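Local coordinates for T9SS C-terminal target domain-containing protein (Bacteroides cellulosilyticus, PDB 5JVK) that belongs to glycoside hydrolase family 39 and probably hydrolyses O-glycosidic bonds, as an enzyme of a gut symbiont, at residues G427-L432 / A445-A450; G452-V457 / V486-I491. All coordinates share one frame; numbering follows the deposited sequence.

Interaction 1. Residues G427-L432 / A445-A450; sequences GVNKVL and AWTTKA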
ATOM      1  N   GLY A 427       7.444 -19.776  12.527  1.00 23.82           N
ATOM      2  CA  GLY A 427       6.248 -20.438  13.041  1.00 23.61           C
ATOM      3  C   GLY A 427       5.301 -19.452  13.699  1.00 23.51           C
ATOM      4  O   GLY A 427       5.020 -18.390  13.138  1.00 23.64           O
ATOM      5  N   VAL A 428       4.819 -19.806  14.888  1.00 23.44           N
ATOM      6  CA  VAL A 428       3.890 -18.972  15.656  1.00 23.56           C
ATOM      7  C   VAL A 428       4.503 -17.595  15.926  1.00 23.55           C
ATOM      8  O   VAL A 428       3.828 -16.575  15.768  1.00 23.82           O
ATOM      9  CB  VAL A 428       3.474 -19.668  16.979  1.00 23.92           C
ATOM     10  CG1 VAL A 428       2.750 -18.718  17.926  1.00 24.28           C
ATOM     11  CG2 VAL A 428       2.583 -20.865  16.678  1.00 24.21           C
ATOM     12  N   ASN A 429       5.771 -17.588  16.332  1.00 23.48           N
ATOM     13  CA  ASN A 429       6.555 -16.362  16.507  1.00 23.50           C
ATOM     14  C   ASN A 429       7.568 -16.238  15.372  1.00 23.59           C
ATOM     15  O   ASN A 429       8.046 -17.246  14.852  1.00 23.64           O
ATOM     16  CB  ASN A 429       7.278 -16.386  17.856  1.00 23.51           C
ATOM     17  CG  ASN A 429       6.327 -16.565  19.028  1.00 23.53           C
ATOM     18  OD1 ASN A 429       5.271 -15.939  19.080  1.00 23.56           O
ATOM     19  ND2 ASN A 429       6.694 -17.423  19.968  1.00 23.44           N
ATOM     20  N   LYS A 430       7.885 -15.001  14.995  1.00 23.48           N
ATOM     21  CA  LYS A 430       8.832 -14.710  13.917  1.00 23.36           C
ATOM     22  C   LYS A 430       9.917 -13.795  14.437  1.00 22.99           C
ATOM     23  O   LYS A 430       9.615 -12.810  15.099  1.00 22.94           O
ATOM     24  CB  LYS A 430       8.133 -14.001  12.750  1.00 23.84           C
ATOM     25  CG  LYS A 430       7.816 -14.866  11.541  1.00 24.00           C
ATOM     26  CD  LYS A 430       6.528 -15.641  11.711  1.00 24.43           C
ATOM     27  CE  LYS A 430       6.020 -16.142  10.372  1.00 24.71           C
ATOM     28  NZ  LYS A 430       4.765 -16.918  10.545  1.00 25.03           N
ATOM     29  N   VAL A 431      11.172 -14.124  14.134  1.00 22.77           N
ATOM     30  CA  VAL A 431      12.301 -13.208  14.308  1.00 22.79           C
ATOM     31  C   VAL A 431      13.127 -13.270  13.024  1.00 22.64           C
ATOM     32  O   VAL A 431      13.695 -14.314  12.702  1.00 22.67           O
ATOM     33  CB  VAL A 431      13.174 -13.556  15.535  1.00 22.86           C
ATOM     34  CG1 VAL A 431      14.285 -12.523  15.711  1.00 22.97           C
ATOM     35  CG2 VAL A 431      12.322 -13.622  16.799  1.00 22.89           C
ATOM     36  N   LEU A 432      13.174 -12.156  12.296  1.00 22.45           N
ATOM     37  CA  LEU A 432      13.754 -12.103  10.955  1.00 22.50           C
ATOM     38  C   LEU A 432      14.815 -11.015  10.896  1.00 22.56           C
ATOM     39  O   LEU A 432      14.638  -9.957  11.492  1.00 22.41           O
ATOM     40  CB  LEU A 432      12.664 -11.793   9.925  1.00 22.53           C
ATOM     41  CG  LEU A 432      11.353 -12.575   9.993  1.00 22.46           C
ATOM     42  CD1 LEU A 432      10.332 -11.965   9.046  1.00 22.46           C
ATOM     43  CD2 LEU A 432      11.589 -14.041   9.668  1.00 22.45           C
ATOM     44  N   ALA A 445      10.485  -8.583  14.888  1.00 20.37           N
ATOM     45  CA  ALA A 445       9.901  -9.662  15.679  1.00 19.99           C
ATOM     46  C   ALA A 445       8.425  -9.423  15.959  1.00 19.62           C
ATOM     47  O   ALA A 445       8.024  -8.312  16.298  1.00 19.73           O
ATOM     48  CB  ALA A 445      10.664  -9.836  16.982  1.00 20.05           C
ATOM     49  N   TRP A 446       7.628 -10.475  15.801  1.00 19.19           N
ATOM     50  CA  TRP A 446       6.205 -10.438  16.114  1.00 18.87           C
ATOM     51  C   TRP A 446       5.694 -11.836  16.437  1.00 19.32           C
ATOM     52  O   TRP A 446       6.378 -12.832  16.187  1.00 19.37           O
ATOM     53  CB  TRP A 446       5.402  -9.816  14.957  1.00 18.46           C
ATOM     54  CG  TRP A 446       5.237 -10.670  13.716  1.00 17.93           C
ATOM     55  CD1 TRP A 446       4.285 -11.620  13.495  1.00 17.67           C
ATOM     56  CD2 TRP A 446       6.023 -10.610  12.520  1.00 17.72           C
ATOM     57  NE1 TRP A 446       4.437 -12.167  12.248  1.00 17.47           N
ATOM     58  CE2 TRP A 446       5.499 -11.569  11.628  1.00 17.49           C
ATOM     59  CE3 TRP A 446       7.129  -9.846  12.121  1.00 17.69           C
ATOM     60  CZ2 TRP A 446       6.037 -11.784  10.355  1.00 17.42           C
ATOM     61  CZ3 TRP A 446       7.665 -10.060  10.850  1.00 17.64           C
ATOM     62  CH2 TRP A 446       7.117 -11.024   9.984  1.00 17.41           C
ATOM     63  N   THR A 447       4.486 -11.890  16.990  1.00 19.75           N
ATOM     64  CA  THR A 447       3.796 -13.149  17.241  1.00 20.26           C
ATOM     65  C   THR A 447       2.470 -13.155  16.491  1.00 20.88           C
ATOM     66  O   THR A 447       1.835 -12.110  16.332  1.00 20.60           O
ATOM     67  CB  THR A 447       3.570 -13.410  18.752  1.00 20.40           C
ATOM     68  OG1 THR A 447       2.921 -14.676  18.931  1.00 20.48           O
ATOM     69  CG2 THR A 447       2.732 -12.318  19.424  1.00 20.23           C
ATOM     70  N   THR A 448       2.068 -14.337  16.024  1.00 21.57           N
ATOM     71  CA  THR A 448       0.743 -14.539  15.441  1.00 22.18           C
ATOM     72  C   THR A 448      -0.355 -14.672  16.513  1.00 23.06           C
ATOM     73  O   THR A 448      -1.538 -14.557  16.199  1.00 22.64           O
ATOM     74  CB  THR A 448       0.720 -15.779  14.526  1.00 22.08           C
ATOM     75  OG1 THR A 448       1.135 -16.938  15.260  1.00 21.81           O
ATOM     76  CG2 THR A 448       1.651 -15.575  13.340  1.00 22.24           C
ATOM     77  N   LYS A 449       0.032 -14.915  17.766  1.00 24.42           N
ATOM     78  CA  LYS A 449      -0.937 -15.074  18.855  1.00 25.98           C
ATOM     79  C   LYS A 449      -1.559 -13.733  19.248  1.00 26.55           C
ATOM     80  O   LYS A 449      -0.843 -12.789  19.589  1.00 26.53           O
ATOM     81  CB  LYS A 449      -0.281 -15.746  20.067  1.00 26.78           C
ATOM     82  CG  LYS A 449       0.086 -17.199  19.805  1.00 27.67           C
ATOM     83  CD  LYS A 449       1.005 -17.783  20.865  1.00 28.60           C
ATOM     84  CE  LYS A 449       0.313 -17.937  22.210  1.00 29.26           C
ATOM     85  NZ  LYS A 449       1.016 -18.929  23.073  1.00 29.80           N
ATOM     86  N   ALA A 450      -2.892 -13.671  19.194  1.00 27.20           N
ATOM     87  CA  ALA A 450      -3.658 -12.445  19.462  1.00 27.71           C
ATOM     88  C   ALA A 450      -3.359 -11.838  20.831  1.00 28.69           C
ATOM     89  O   ALA A 450      -3.157 -10.628  20.956  1.00 28.80           O
ATOM     90  CB  ALA A 450      -5.147 -12.732  19.341  1.00 27.35           C
TER
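K430 and W446 face each other across a beta hairpin, strands 429-436 and 439-447, in the antiparallel sheet that follows the barrel of this glycoside hydrolase. They form a hydrogen-bonded antiparallel pair: K430 N donates to W446 O at 2.9 Å and W446 N returns the bond to K430 O. On the same face of the sheet the lysine chain runs over the indole, with K430 CB 3.9 Å from the centroid of the six-membered ring in a CH-pi contact. W446 CG sits between its backbone N and carbonyl carbon (chi1 73°), which swings the ring back under that chain. L432 CD1 comes obliquely to the far end of the indole, 3.5 Å from W446 CH2. On the other face V431 CG2 meets A445 CB, and the N429 and T447 side chains run alongside each other; T447 OG1 donates to N429 OD1 at 2.7 Å, nearly in line with the amide C=O. That hydroxyl also accepts from K449 N, an ST turn just where the strand ends. At the open end of the ladder V428 O accepts twice from T448: the backbone N at 2.9 Å and, on a lone pair in the carbonyl plane, OG1 at 2.8 Å. Further out, D297 OD1 takes both the K430 ammonium, as a salt bridge, and the indole NH of W446, tying the two polar ends to one carboxylate, while R359 and L363 of helix 350-366 touch the indole. K430 NZ also reaches back to G427 O at 3.0 Å.

Interaction 2. Residues G452-V457 / V486-I491; sequences GTTIRV and VLNLSI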
ATOM      1  N   GLY A 452      -0.677 -12.225  22.643  1.00 29.56           N
ATOM      2  CA  GLY A 452       0.740 -11.873  22.799  1.00 28.76           C
ATOM      3  C   GLY A 452       1.523 -12.960  23.517  1.00 28.27           C
ATOM      4  O   GLY A 452       0.934 -13.810  24.184  1.00 28.41           O
ATOM      5  N   THR A 453       2.847 -12.945  23.354  1.00 27.51           N
ATOM      6  CA  THR A 453       3.757 -13.821  24.108  1.00 27.26           C
ATOM      7  C   THR A 453       5.070 -13.117  24.412  1.00 26.90           C
ATOM      8  O   THR A 453       5.398 -12.094  23.806  1.00 26.24           O
ATOM      9  CB  THR A 453       4.118 -15.124  23.351  1.00 27.49           C
ATOM     10  OG1 THR A 453       4.612 -14.811  22.042  1.00 27.43           O
ATOM     11  CG2 THR A 453       2.929 -16.035  23.234  1.00 28.05           C
ATOM     12  N   THR A 454       5.813 -13.696  25.350  1.00 26.63           N
ATOM     13  CA  THR A 454       7.166 -13.275  25.668  1.00 26.65           C
ATOM     14  C   THR A 454       8.142 -14.340  25.170  1.00 27.19           C
ATOM     15  O   THR A 454       7.894 -15.535  25.343  1.00 26.88           O
ATOM     16  CB  THR A 454       7.332 -13.080  27.184  1.00 26.27           C
ATOM     17  OG1 THR A 454       6.400 -12.087  27.639  1.00 25.87           O
ATOM     18  CG2 THR A 454       8.754 -12.646  27.533  1.00 26.05           C
ATOM     19  N   ILE A 455       9.230 -13.906  24.535  1.00 27.90           N
ATOM     20  CA  ILE A 455      10.326 -14.802  24.150  1.00 28.47           C
ATOM     21  C   ILE A 455      11.678 -14.225  24.559  1.00 29.31           C
ATOM     22  O   ILE A 455      11.809 -13.029  24.821  1.00 28.81           O
ATOM     23  CB  ILE A 455      10.338 -15.125  22.633  1.00 28.45           C
ATOM     24  CG1 ILE A 455      10.503 -13.859  21.780  1.00 28.29           C
ATOM     25  CG2 ILE A 455       9.069 -15.864  22.231  1.00 28.46           C
ATOM     26  CD1 ILE A 455      11.056 -14.142  20.403  1.00 28.24           C
ATOM     27  N   ARG A 456      12.676 -15.102  24.602  1.00 30.88           N
ATOM     28  CA  ARG A 456      14.043 -14.735  24.928  1.00 32.37           C
ATOM     29  C   ARG A 456      14.924 -15.092  23.749  1.00 33.15           C
ATOM     30  O   ARG A 456      15.113 -16.263  23.463  1.00 32.83           O
ATOM     31  CB  ARG A 456      14.490 -15.469  26.190  1.00 32.69           C
ATOM     32  CG  ARG A 456      13.901 -14.858  27.442  1.00 33.44           C
ATOM     33  CD  ARG A 456      14.013 -15.764  28.654  1.00 34.34           C
ATOM     34  NE  ARG A 456      13.726 -15.015  29.879  1.00 35.19           N
ATOM     35  CZ  ARG A 456      12.511 -14.639  30.294  1.00 36.15           C
ATOM     36  NH1 ARG A 456      11.407 -14.939  29.604  1.00 36.32           N
ATOM     37  NH2 ARG A 456      12.395 -13.948  31.427  1.00 36.43           N
ATOM     38  N   VAL A 457      15.436 -14.079  23.056  1.00 35.12           N
ATOM     39  CA  VAL A 457      16.322 -14.270  21.908  1.00 36.68           C
ATOM     40  C   VAL A 457      17.735 -13.936  22.350  1.00 38.40           C
ATOM     41  O   VAL A 457      17.951 -12.885  22.956  1.00 38.78           O
ATOM     42  CB  VAL A 457      15.938 -13.340  20.737  1.00 36.54           C
ATOM     43  CG1 VAL A 457      16.796 -13.633  19.509  1.00 36.79           C
ATOM     44  CG2 VAL A 457      14.456 -13.480  20.409  1.00 36.36           C
ATOM     45  N   VAL A 486      14.844 -10.119  26.305  1.00 24.75           N
ATOM     46  CA  VAL A 486      13.468 -10.498  26.638  1.00 24.24           C
ATOM     47  C   VAL A 486      12.531  -9.606  25.832  1.00 23.81           C
ATOM     48  O   VAL A 486      12.443  -8.408  26.104  1.00 24.21           O
ATOM     49  CB  VAL A 486      13.166 -10.342  28.150  1.00 23.97           C
ATOM     50  CG1 VAL A 486      11.755 -10.823  28.475  1.00 23.81           C
ATOM     51  CG2 VAL A 486      14.193 -11.095  28.987  1.00 24.04           C
ATOM     52  N   LEU A 487      11.848 -10.189  24.845  1.00 23.30           N
ATOM     53  CA  LEU A 487      10.948  -9.453  23.948  1.00 22.98           C
ATOM     54  C   LEU A 487       9.493  -9.805  24.225  1.00 22.83           C
ATOM     55  O   LEU A 487       9.128 -10.981  24.220  1.00 22.80           O
ATOM     56  CB  LEU A 487      11.260  -9.778  22.486  1.00 22.90           C
ATOM     57  CG  LEU A 487      12.668  -9.466  21.978  1.00 23.05           C
ATOM     58  CD1 LEU A 487      12.800  -9.891  20.525  1.00 23.07           C
ATOM     59  CD2 LEU A 487      12.992  -7.989  22.133  1.00 23.16           C
ATOM     60  N   ASN A 488       8.671  -8.780  24.447  1.00 22.54           N
ATOM     61  CA  ASN A 488       7.235  -8.945  24.661  1.00 22.26           C
ATOM     62  C   ASN A 488       6.519  -8.757  23.333  1.00 21.44           C
ATOM     63  O   ASN A 488       6.193  -7.635  22.945  1.00 21.16           O
ATOM     64  CB  ASN A 488       6.733  -7.947  25.704  1.00 22.71           C
ATOM     65  CG  ASN A 488       7.339  -8.192  27.075  1.00 23.44           C
ATOM     66  OD1 ASN A 488       7.317  -9.315  27.582  1.00 23.50           O
ATOM     67  ND2 ASN A 488       7.893  -7.141  27.678  1.00 23.88           N
ATOM     68  N   LEU A 489       6.282  -9.871  22.645  1.00 20.64           N
ATOM     69  CA  LEU A 489       5.759  -9.850  21.285  1.00 20.04           C
ATOM     70  C   LEU A 489       4.259  -9.587  21.259  1.00 19.58           C
ATOM     71  O   LEU A 489       3.514 -10.070  22.116  1.00 19.50           O
ATOM     72  CB  LEU A 489       6.051 -11.175  20.571  1.00 20.05           C
ATOM     73  CG  LEU A 489       7.510 -11.636  20.485  1.00 20.27           C
ATOM     74  CD1 LEU A 489       7.593 -12.903  19.649  1.00 20.46           C
ATOM     75  CD2 LEU A 489       8.411 -10.557  19.902  1.00 20.35           C
ATOM     76  N   SER A 490       3.839  -8.806  20.266  1.00 19.07           N
ATOM     77  CA  SER A 490       2.436  -8.640  19.919  1.00 18.83           C
ATOM     78  C   SER A 490       2.249  -8.941  18.433  1.00 18.51           C
ATOM     79  O   SER A 490       3.212  -9.236  17.717  1.00 17.98           O
ATOM     80  CB  SER A 490       1.967  -7.213  20.236  1.00 18.87           C
ATOM     81  OG  SER A 490       2.508  -6.265  19.331  1.00 18.64           O
ATOM     82  N   ILE A 491       1.002  -8.863  17.983  1.00 18.50           N
ATOM     83  CA  ILE A 491       0.688  -8.932  16.550  1.00 18.52           C
ATOM     84  C   ILE A 491       1.393  -7.829  15.746  1.00 18.54           C
ATOM     85  O   ILE A 491       1.749  -8.041  14.586  1.00 18.57           O
ATOM     86  CB  ILE A 491      -0.843  -8.931  16.271  1.00 18.56           C
ATOM     87  CG1 ILE A 491      -1.523  -7.632  16.736  1.00 18.56           C
ATOM     88  CG2 ILE A 491      -1.502 -10.147  16.920  1.00 18.61           C
ATOM     89  CD1 ILE A 491      -2.978  -7.533  16.332  1.00 18.53           C
TER
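T453-V457 and V486-L489 run antiparallel, their axes 4.7 Å apart at closest approach and 154° between their directions. I455 and L487 are a hydrogen-bonded pair, I455 N to L487 O at 2.9 Å and L487 N to I455 O at 2.8 Å; T453 and L489 pair likewise, though the T453 N to L489 O bond is longer and its donor is tilted from the carbonyl plane. This antiparallel pair packs one face, that of I455, L487 and L489, on strands 429-436 and 439-447, as in a beta sandwich. With chi1 at 60°, I455 CG1 is turned in toward L489 CD1 at 3.7 Å; its CD1 also reaches V431, and its CG2 lies against N429. L489 CD1 would probably lose its neighbour, and a gap open toward V431, with an alanine at I455. Beyond it, V457 CG2 meets L487 CD1. On the other face T454 OG1 donates to N488 OD1 at 2.9 Å, in the carbonyl plane, while T454 CG2 packs on V486 CG1. V486 CG2 sits over one face of the R456 guanidinium, 4.0 Å from NE, whose salt bridge is to D481.

In the fold
Interactions 1 and 2, centres about 8 Å apart, are linked through strands 439-447 and 453-458, which follow each other; the first contact is complete before residue 452 is reached. A short connection leads from the one strand into the other, and strand 484-489 joins from later in the chain. T447 N is probably hydrogen-bonded to S490 O at 3.0 Å, so the end of strand 439-447 is joined to the residue following strand 484-489. Close by, N429 OD1, already bound to T447 OG1, is 3.2 Å from T453 OG1, a weak bond at most. L489 touches N429, A445 and T447. R359 of helix 350-366 touches W446 and T448 and hydrogen-bonds I491 O, just past strand 484-489.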